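Local coordinates for transcription regulator AsnC/Lrp ligand binding domain-containing protein (Sulfolobus tokodaii, PDB 2ZBC) that is a stand-alone RAM module protein of the Lrp/AsnC family that binds isoleucine and probably takes part in amino-acid-responsive transcriptional regulation, at residues 2-6 with 44-49. Residues are numbered along the deposited sequence; the frame is centred on the assembly and turned at random.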
loop_
_atom_site.group_PDB
_atom_site.type_symbol
_atom_site.label_atom_id
_atom_site.label_comp_id
_atom_site.label_asym_id
_atom_site.label_seq_id
_atom_site.Cartn_x
_atom_site.Cartn_y
_atom_site.Cartn_z
ATOM N N ALA A 2 -26.537 2.997 -11.004
ATOM C CA ALA A 2 -25.352 2.838 -10.065
ATOM C C ALA A 2 -24.074 3.194 -10.849
ATOM O O ALA A 2 -23.970 2.809 -12.018
ATOM C CB ALA A 2 -25.271 1.444 -9.625
ATOM N N SER A 3 -23.144 3.935 -10.218
ATOM C CA SER A 3 -21.945 4.466 -10.849
ATOM C C SER A 3 -20.720 4.111 -10.000
ATOM O O SER A 3 -20.762 4.138 -8.777
ATOM C CB SER A 3 -22.023 5.988 -10.959
ATOM O OG SER A 3 -23.270 6.435 -11.554
ATOM N N ALA A 4 -19.630 3.819 -10.685
ATOM C CA ALA A 4 -18.434 3.538 -10.005
ATOM C C ALA A 4 -17.241 3.729 -10.968
ATOM O O ALA A 4 -17.395 3.702 -12.190
ATOM C CB ALA A 4 -18.483 2.152 -9.446
ATOM N N ILE A 5 -16.091 3.923 -10.380
ATOM C CA ILE A 5 -14.853 3.922 -11.111
ATOM C C ILE A 5 -14.065 2.733 -10.651
ATOM O O ILE A 5 -13.898 2.570 -9.429
ATOM C CB ILE A 5 -14.117 5.179 -10.803
ATOM C CG1 ILE A 5 -14.859 6.423 -11.247
ATOM C CG2 ILE A 5 -12.694 5.186 -11.457
ATOM C CD1 ILE A 5 -14.958 6.578 -12.641
ATOM N N VAL A 6 -13.618 1.872 -11.595
ATOM C CA VAL A 6 -12.920 0.657 -11.263
ATOM C C VAL A 6 -11.476 0.750 -11.741
ATOM O O VAL A 6 -11.226 1.038 -12.907
ATOM C CB VAL A 6 -13.588 -0.570 -11.903
ATOM C CG1 VAL A 6 -12.923 -1.828 -11.461
ATOM C CG2 VAL A 6 -15.096 -0.633 -11.516
ATOM N N VAL A 44 -17.967 2.814 -14.827
ATOM C CA VAL A 44 -19.002 1.844 -15.052
ATOM C C VAL A 44 -20.295 2.501 -14.659
ATOM O O VAL A 44 -20.354 3.102 -13.643
ATOM C CB VAL A 44 -18.814 0.615 -14.184
ATOM C CG1 VAL A 44 -20.013 -0.296 -14.287
ATOM C CG2 VAL A 44 -17.544 -0.083 -14.556
ATOM N N GLU A 45 -21.279 2.458 -15.529
ATOM C CA GLU A 45 -22.646 2.881 -15.195
ATOM C C GLU A 45 -23.555 1.684 -15.398
ATOM O O GLU A 45 -23.575 1.081 -16.490
ATOM C CB GLU A 45 -23.048 4.047 -16.124
ATOM C CG GLU A 45 -24.489 4.595 -15.961
ATOM C CD GLU A 45 -24.769 5.315 -14.640
ATOM O OE1 GLU A 45 -23.804 5.936 -14.063
ATOM O OE2 GLU A 45 -25.968 5.220 -14.179
ATOM N N ALA A 46 -24.231 1.241 -14.344
ATOM C CA ALA A 46 -25.139 0.158 -14.504
ATOM C C ALA A 46 -26.524 0.625 -13.953
ATOM O O ALA A 46 -26.647 1.635 -13.254
ATOM C CB ALA A 46 -24.681 -1.079 -13.808
ATOM N N ASP A 47 -27.499 -0.170 -14.272
ATOM C CA ASP A 47 -28.902 0.181 -14.049
ATOM C C ASP A 47 -29.208 0.067 -12.552
ATOM O O ASP A 47 -30.082 0.760 -12.010
ATOM C CB ASP A 47 -29.787 -0.799 -14.839
ATOM C CG ASP A 47 -29.859 -0.502 -16.313
ATOM O OD1 ASP A 47 -29.468 0.560 -16.820
ATOM O OD2 ASP A 47 -30.347 -1.331 -17.038
ATOM N N SER A 48 -28.499 -0.808 -11.850
ATOM C CA SER A 48 -28.704 -1.007 -10.425
ATOM C C SER A 48 -27.410 -1.437 -9.739
ATOM O O SER A 48 -26.453 -1.848 -10.471
ATOM C CB SER A 48 -29.700 -2.146 -10.248
ATOM O OG SER A 48 -29.170 -3.319 -10.766
HETATM N N MSE A 49 -27.456 -1.503 -8.404
HETATM C CA MSE A 49 -26.298 -1.947 -7.603
HETATM C C MSE A 49 -26.056 -3.477 -7.825
HETATM O O MSE A 49 -24.880 -3.922 -8.051
HETATM C CB MSE A 49 -26.443 -1.549 -6.106
HETATM C CG MSE A 49 -26.054 -0.057 -5.776
HETATM SE SE MSE A 49 -24.300 0.463 -6.135
HETATM C CE MSE A 49 -23.368 -0.527 -4.700
#
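Ala4 and Val44 form an antiparallel hydrogen-bonded pair, with Val44 N giving a nearly straight bond to Ala4 O (2.8 Å) and Ala4 N returning one to Val44 O at 3.1 Å. The pairing runs on past the strand end. Ala46 N donates to Ala2 O at 2.8 Å, and Ala2 N donates to Ala46 O at 2.6 Å, tilted 25° from the carbonyl plane. Ser3 and Glu45 are the non-hydrogen-bonded pair between these two, and their side chains lie on the same sheet face. The Ser3 hydroxyl is the donor to the carboxylate: OG meets Glu45 OE1 at 2.6 Å, on the syn side and 21° out of the carboxylate plane. Glu45 reaches it by a bend at chi2 (68°), which turns the carboxylate back over the neighbouring strand. With an alanine here in place of Ser3 the donor is lost, and the Glu45 carboxylate would probably be freer to swing into solvent. On the other face, the methyl groups Val6 CG2 and Val44 CG2 touch at 3.9 Å, with the side chains crossing at a slant. The chain then turns at 46-48, and Ala2 CB packs against the backbone of Ser48 and against SE of Met49, a selenomethionine, at 3.8 Å. Ser48 is the N-cap of helix 49-60; its OG bonds to Lys51 N. That helix covers the face bearing Ala4 and Val44 with Leu52 and Phe55, and Met49 also packs on Tyr35 of a second subunit. The contact thus joins strands 3-10 and 40-45, the two central strands of the ferredoxin-like RAM sheet; strand 66-75 flanks 3-10, and strand 28-34 lies beyond 40-45.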